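Local coordinates for protein glycosyl hydrolase BlGH5_18 (Bifidobacterium longum subsp. infantis, PDB 7LQX) that probably hydrolyses glycosidic bonds in the breakdown of N-glycans, as a family GH5 subfamily 18 glycoside hydrolase of a gut bifidobacterium, at residues P74-I79 against D131-K136; E391-L396 against P403-S408. All blocks are in the same frame, centred on the assembly; numbering follows the deposited sequence.

Contact 1. Residues P74-I79 against D131-K136; sequences PNRTWI and DADAVK. With EDO (1,2-ethanediol), chain B.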
loop_
_atom_site.group_PDB
_atom_site.type_symbol
_atom_site.label_atom_id
_atom_site.label_comp_id
_atom_site.label_asym_id
_atom_site.label_seq_id
_atom_site.Cartn_x
_atom_site.Cartn_y
_atom_site.Cartn_z
ATOM N N PRO A 74 -8.495 3.284 -4.263
ATOM C CA PRO A 74 -7.309 2.571 -4.765
ATOM C C PRO A 74 -6.635 3.254 -5.937
ATOM O O PRO A 74 -5.458 2.980 -6.195
ATOM C CB PRO A 74 -7.870 1.196 -5.155
ATOM C CG PRO A 74 -9.320 1.460 -5.445
ATOM C CD PRO A 74 -9.736 2.515 -4.466
ATOM N N ASN A 75 -7.349 4.118 -6.646
ATOM C CA ASN A 75 -6.826 4.988 -7.691
ATOM C C ASN A 75 -7.328 6.376 -7.332
ATOM O O ASN A 75 -8.386 6.515 -6.708
ATOM C CB ASN A 75 -7.345 4.527 -9.064
ATOM C CG ASN A 75 -6.923 5.447 -10.207
ATOM O OD1 ASN A 75 -7.541 6.484 -10.433
ATOM N ND2 ASN A 75 -5.905 5.055 -10.951
ATOM N N ARG A 76 -6.561 7.403 -7.705
ATOM C CA ARG A 76 -6.897 8.762 -7.295
ATOM C C ARG A 76 -8.335 9.119 -7.643
ATOM O O ARG A 76 -9.000 9.822 -6.879
ATOM C CB ARG A 76 -5.919 9.759 -7.918
ATOM C CG ARG A 76 -6.218 11.213 -7.606
ATOM C CD ARG A 76 -5.051 12.124 -7.939
ATOM N NE ARG A 76 -4.561 12.033 -9.313
ATOM C CZ ARG A 76 -5.090 12.672 -10.349
ATOM N NH1 ARG A 76 -6.155 13.449 -10.202
ATOM N NH2 ARG A 76 -4.538 12.539 -11.544
ATOM N N THR A 77 -8.827 8.665 -8.797
ATOM C CA THR A 77 -10.182 8.964 -9.247
ATOM C C THR A 77 -11.020 7.703 -9.431
ATOM O O THR A 77 -11.853 7.615 -10.337
ATOM C CB THR A 77 -10.152 9.797 -10.521
ATOM O OG1 THR A 77 -9.380 9.121 -11.517
ATOM C CG2 THR A 77 -9.517 11.151 -10.254
ATOM N N TRP A 78 -10.810 6.715 -8.560
ATOM C CA TRP A 78 -11.636 5.507 -8.523
ATOM C C TRP A 78 -11.951 5.258 -7.049
ATOM O O TRP A 78 -11.137 4.670 -6.329
ATOM C CB TRP A 78 -10.924 4.309 -9.136
ATOM C CG TRP A 78 -11.817 3.130 -9.405
ATOM C CD1 TRP A 78 -11.958 2.003 -8.643
ATOM C CD2 TRP A 78 -12.686 2.967 -10.525
ATOM N NE1 TRP A 78 -12.857 1.145 -9.231
ATOM C CE2 TRP A 78 -13.314 1.712 -10.391
ATOM C CE3 TRP A 78 -12.970 3.747 -11.646
ATOM C CZ2 TRP A 78 -14.227 1.235 -11.324
ATOM C CZ3 TRP A 78 -13.877 3.272 -12.570
ATOM C CH2 TRP A 78 -14.494 2.025 -12.404
ATOM N N ILE A 79 -13.101 5.736 -6.605
ATOM C CA ILE A 79 -13.559 5.530 -5.238
ATOM C C ILE A 79 -14.382 4.254 -5.210
ATOM O O ILE A 79 -15.286 4.064 -6.032
ATOM C CB ILE A 79 -14.365 6.742 -4.741
ATOM C CG1 ILE A 79 -13.413 7.924 -4.548
ATOM C CG2 ILE A 79 -15.104 6.403 -3.452
ATOM C CD1 ILE A 79 -14.117 9.248 -4.331
ATOM N N ASP A 131 -0.154 18.630 -2.914
ATOM C CA ASP A 131 -0.425 18.403 -4.328
ATOM C C ASP A 131 -1.898 18.657 -4.618
ATOM O O ASP A 131 -2.767 18.018 -4.015
ATOM C CB ASP A 131 -0.117 16.952 -4.698
ATOM C CG ASP A 131 1.354 16.608 -4.609
ATOM O OD1 ASP A 131 2.189 17.514 -4.409
ATOM O OD2 ASP A 131 1.671 15.402 -4.757
ATOM N N ALA A 132 -2.182 19.544 -5.579
ATOM C CA ALA A 132 -3.567 19.913 -5.849
ATOM C C ALA A 132 -4.409 18.699 -6.219
ATOM O O ALA A 132 -5.563 18.586 -5.792
ATOM C CB ALA A 132 -3.635 20.964 -6.956
ATOM N N ASP A 133 -3.868 17.788 -7.029
ATOM C CA ASP A 133 -4.676 16.642 -7.436
ATOM C C ASP A 133 -4.982 15.728 -6.254
ATOM O O ASP A 133 -6.102 15.220 -6.138
ATOM C CB ASP A 133 -4.065 15.895 -8.622
ATOM C CG ASP A 133 -2.664 15.405 -8.372
ATOM O OD1 ASP A 133 -2.156 15.516 -7.238
ATOM O OD2 ASP A 133 -2.070 14.890 -9.342
ATOM N N ALA A 134 -4.014 15.531 -5.353
ATOM C CA ALA A 134 -4.264 14.728 -4.161
ATOM C C ALA A 134 -5.298 15.396 -3.268
ATOM O O ALA A 134 -6.201 14.739 -2.742
ATOM C CB ALA A 134 -2.963 14.502 -3.386
ATOM N N VAL A 135 -5.188 16.712 -3.091
ATOM C CA VAL A 135 -6.140 17.423 -2.245
ATOM C C VAL A 135 -7.540 17.353 -2.838
ATOM O O VAL A 135 -8.525 17.153 -2.117
ATOM C CB VAL A 135 -5.678 18.874 -2.023
ATOM C CG1 VAL A 135 -6.752 19.673 -1.293
ATOM C CG2 VAL A 135 -4.364 18.893 -1.259
ATOM N N LYS A 136 -7.659 17.518 -4.159
ATOM C CA LYS A 136 -8.969 17.382 -4.782
ATOM C C LYS A 136 -9.526 15.982 -4.559
ATOM O O LYS A 136 -10.719 15.815 -4.279
ATOM C CB LYS A 136 -8.887 17.709 -6.274
ATOM C CG LYS A 136 -10.212 17.543 -6.998
HETATM C C1 EDO B . -14.210 -2.161 -7.909
HETATM O O1 EDO B . -13.988 -1.403 -9.099
HETATM C C2 EDO B . -13.742 -1.372 -6.692
HETATM O O2 EDO B . -12.373 -0.981 -6.851
HETATM O O HOH W 1 -7.925 14.440 -8.138
#
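The guanidinium of R76 has D133 over one face, where D133 CB lies 3.6 Å from R76 NH1, near the NH1 side of the group. At the edge of the same group, in its plane, sits a water. R76 NH1 donates to this water (2.9 Å), which in turn donates to the backbone O of D133. At the edge of the W78 ring lies an ethanediol, probably from the crystallisation liquor; W78 NE1 donates to its O1 at 2.8 Å. The guanidinium and carboxylate planes of R76 and D133 are 29° apart. The pair of R76 NE and D133 OD2 is long, at 3.8 Å. The carboxylate oxygen stands off the guanidinium plane, so the attraction is electrostatic and no N-H is aimed at the oxygen. The R76 chain bends at chi3 (55°), which turns the guanidinium across the D133 side chain. The firmer partner of R76 NH2 is D323 of the second subunit, so the arginine links this contact to the dimer interface.

R76 is carried by a type I turn from N75 to W78. N75 OD1 accepts from T77 N (3.0 Å), which closes an Asx turn.

The loop 74-79 joins helix 69-72 to helix 81-96. It meets the first turn of helix 132-149, and I79 packs further along that helix, on T140, L141 and E144.

Contact 2. Residues E391-L396 against P403-S408; sequences ERWMRL and PTLVTS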
loop_
_atom_site.group_PDB
_atom_site.type_symbol
_atom_site.label_atom_id
_atom_site.label_comp_id
_atom_site.label_asym_id
_atom_site.label_seq_id
_atom_site.Cartn_x
_atom_site.Cartn_y
_atom_site.Cartn_z
ATOM N N GLU A 391 6.871 20.120 33.879
ATOM C CA GLU A 391 7.174 19.859 35.285
ATOM C C GLU A 391 6.570 20.899 36.219
ATOM O O GLU A 391 6.141 20.549 37.323
ATOM C CB GLU A 391 8.680 19.697 35.468
ATOM C CG GLU A 391 9.165 18.454 34.727
ATOM C CD GLU A 391 10.572 18.011 35.058
ATOM O OE1 GLU A 391 11.362 18.801 35.616
ATOM O OE2 GLU A 391 10.886 16.847 34.735
ATOM N N ARG A 392 6.501 22.168 35.812
ATOM C CA ARG A 392 5.822 23.148 36.652
ATOM C C ARG A 392 4.347 22.798 36.817
ATOM O O ARG A 392 3.796 22.861 37.925
ATOM C CB ARG A 392 5.983 24.550 36.072
ATOM C CG ARG A 392 7.390 25.094 36.180
ATOM C CD ARG A 392 7.472 26.485 35.581
ATOM N NE ARG A 392 8.816 27.049 35.650
ATOM C CZ ARG A 392 9.317 27.653 36.722
ATOM N NH1 ARG A 392 8.583 27.773 37.820
ATOM N NH2 ARG A 392 10.545 28.159 36.695
ATOM N N TRP A 393 3.680 22.447 35.714
ATOM C CA TRP A 393 2.285 22.037 35.808
ATOM C C TRP A 393 2.148 20.826 36.725
ATOM O O TRP A 393 1.272 20.780 37.594
ATOM C CB TRP A 393 1.705 21.761 34.416
ATOM C CG TRP A 393 0.232 21.490 34.465
ATOM C CD1 TRP A 393 -0.782 22.400 34.295
ATOM C CD2 TRP A 393 -0.403 20.230 34.740
ATOM N NE1 TRP A 393 -1.997 21.778 34.429
ATOM C CE2 TRP A 393 -1.796 20.451 34.712
ATOM C CE3 TRP A 393 0.075 18.940 35.016
ATOM C CZ2 TRP A 393 -2.716 19.432 34.943
ATOM C CZ3 TRP A 393 -0.837 17.933 35.237
ATOM C CH2 TRP A 393 -2.218 18.181 35.198
HETATM N N MSE A 394 3.023 19.833 36.554
HETATM C CA MSE A 394 2.960 18.621 37.367
HETATM C C MSE A 394 3.113 18.926 38.855
HETATM O O MSE A 394 2.462 18.295 39.696
HETATM C CB MSE A 394 4.010 17.594 36.908
HETATM C CG MSE A 394 3.709 16.980 35.555
HETATM SE SE MSE A 394 2.114 15.887 35.661
HETATM C CE MSE A 394 1.828 15.684 33.761
ATOM N N ARG A 395 3.970 19.893 39.189
ATOM C CA ARG A 395 4.172 20.243 40.592
ATOM C C ARG A 395 2.918 20.881 41.177
ATOM O O ARG A 395 2.467 20.507 42.266
ATOM C CB ARG A 395 5.358 21.194 40.726
ATOM C CG ARG A 395 5.870 21.308 42.146
ATOM C CD ARG A 395 6.679 22.570 42.352
ATOM N NE ARG A 395 5.799 23.729 42.497
ATOM C CZ ARG A 395 5.640 24.690 41.585
ATOM N NH1 ARG A 395 6.308 24.663 40.435
ATOM N NH2 ARG A 395 4.804 25.686 41.827
ATOM N N LEU A 396 2.342 21.853 40.461
ATOM C CA LEU A 396 1.103 22.480 40.902
ATOM C C LEU A 396 -0.029 21.467 41.002
ATOM O O LEU A 396 -0.852 21.537 41.925
ATOM C CB LEU A 396 0.739 23.611 39.944
ATOM C CG LEU A 396 1.610 24.858 40.096
ATOM C CD1 LEU A 396 1.439 25.755 38.872
ATOM C CD2 LEU A 396 1.282 25.612 41.378
ATOM N N PRO A 403 -4.072 23.307 38.447
ATOM C CA PRO A 403 -3.529 24.215 37.439
ATOM C C PRO A 403 -4.117 23.984 36.060
ATOM O O PRO A 403 -4.443 22.862 35.658
ATOM C CB PRO A 403 -2.031 23.880 37.430
ATOM C CG PRO A 403 -1.991 22.409 37.808
ATOM C CD PRO A 403 -3.086 22.284 38.861
ATOM N N THR A 404 -4.201 25.075 35.317
ATOM C CA THR A 404 -4.334 25.021 33.871
ATOM C C THR A 404 -3.075 25.635 33.261
ATOM O O THR A 404 -2.089 25.896 33.948
ATOM C CB THR A 404 -5.644 25.668 33.426
ATOM O OG1 THR A 404 -5.846 25.432 32.027
ATOM C CG2 THR A 404 -5.665 27.176 33.697
ATOM N N LEU A 405 -3.109 25.832 31.951
ATOM C CA LEU A 405 -2.047 26.513 31.226
ATOM C C LEU A 405 -2.662 27.670 30.465
ATOM O O LEU A 405 -3.756 27.540 29.917
ATOM C CB LEU A 405 -1.327 25.570 30.264
ATOM C CG LEU A 405 -0.574 24.518 31.098
ATOM C CD1 LEU A 405 -1.171 23.129 30.923
ATOM C CD2 LEU A 405 0.930 24.531 30.870
ATOM N N VAL A 406 -1.952 28.792 30.426
ATOM C CA VAL A 406 -2.400 29.948 29.664
ATOM C C VAL A 406 -1.227 30.475 28.852
ATOM O O VAL A 406 -0.060 30.258 29.185
ATOM C CB VAL A 406 -2.979 31.070 30.552
ATOM C CG1 VAL A 406 -4.170 30.569 31.347
ATOM C CG2 VAL A 406 -1.911 31.642 31.466
ATOM N N THR A 407 -1.548 31.168 27.762
ATOM C CA THR A 407 -0.500 31.841 27.021
ATOM C C THR A 407 -0.143 33.170 27.687
ATOM O O THR A 407 -0.877 33.707 28.526
ATOM C CB THR A 407 -0.934 32.137 25.587
ATOM O OG1 THR A 407 -1.944 33.151 25.610
ATOM C CG2 THR A 407 -1.444 30.878 24.898
ATOM N N SER A 408 0.995 33.716 27.254
ATOM C CA SER A 408 1.421 35.034 27.718
ATOM C C SER A 408 0.391 36.118 27.411
ATOM O O SER A 408 0.254 37.066 28.186
ATOM C CB SER A 408 2.790 35.364 27.119
ATOM O OG SER A 408 2.843 35.049 25.737
#
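W393 on helix 388-399 meets P403 and L405 of strand 403-407 with its indole. Its CG stands anti to the backbone N (chi1 -174°), which sends the ring out from the helix toward the strand. P403 CG sits over one face of the five-membered ring, 3.6 Å from its centroid and 19° off the normal, a CH-pi contact. The indole N-H also reaches the strand: W393 NE1 donates to P403 O at 2.9 Å, but the bond is weak, bent to 136°. L405 has its CG anti to the carbonyl carbon, and this brings its CD1 within 3.5 Å of W393 CD1, although its CA-CB bond does not point at the helix. L396, one helical turn on, lies alongside the proline, with L396 CB 3.7 Å from P403 CG. An alanine in place of W393 would probably leave P403 O without its indole donor and open a gap beside P403 and L405.

The segment axes run close to antiparallel, as expected of the helix in a beta-alpha-beta unit with strands 365-369 and 403-407. Y256 of helix 248-264 meets the W393 ring edge-to-face. Apolar packing is likely to carry most of the contact, while the bent bond gives the buried indole N-H and P403 carbonyl a partner.

Contact 1 is partly buried and lies near the surface, at the interface with the second subunit. Contact 2 is fully buried, and within the assembly it is built from one chain alone. They share no elements. Contact 1 ties a loop to the start of helix 132-149, around the large eight-stranded parallel sheet, the barrel expected of a GH5 enzyme. Contact 2 packs a helix on the small three-stranded parallel sheet near the C-terminus. Their chemistry follows their places: charge and water in contact 1, ring and aliphatic packing in contact 2. Their centres are 43 Å apart, on opposite sides of the chain's centre, and they follow one another along the sequence.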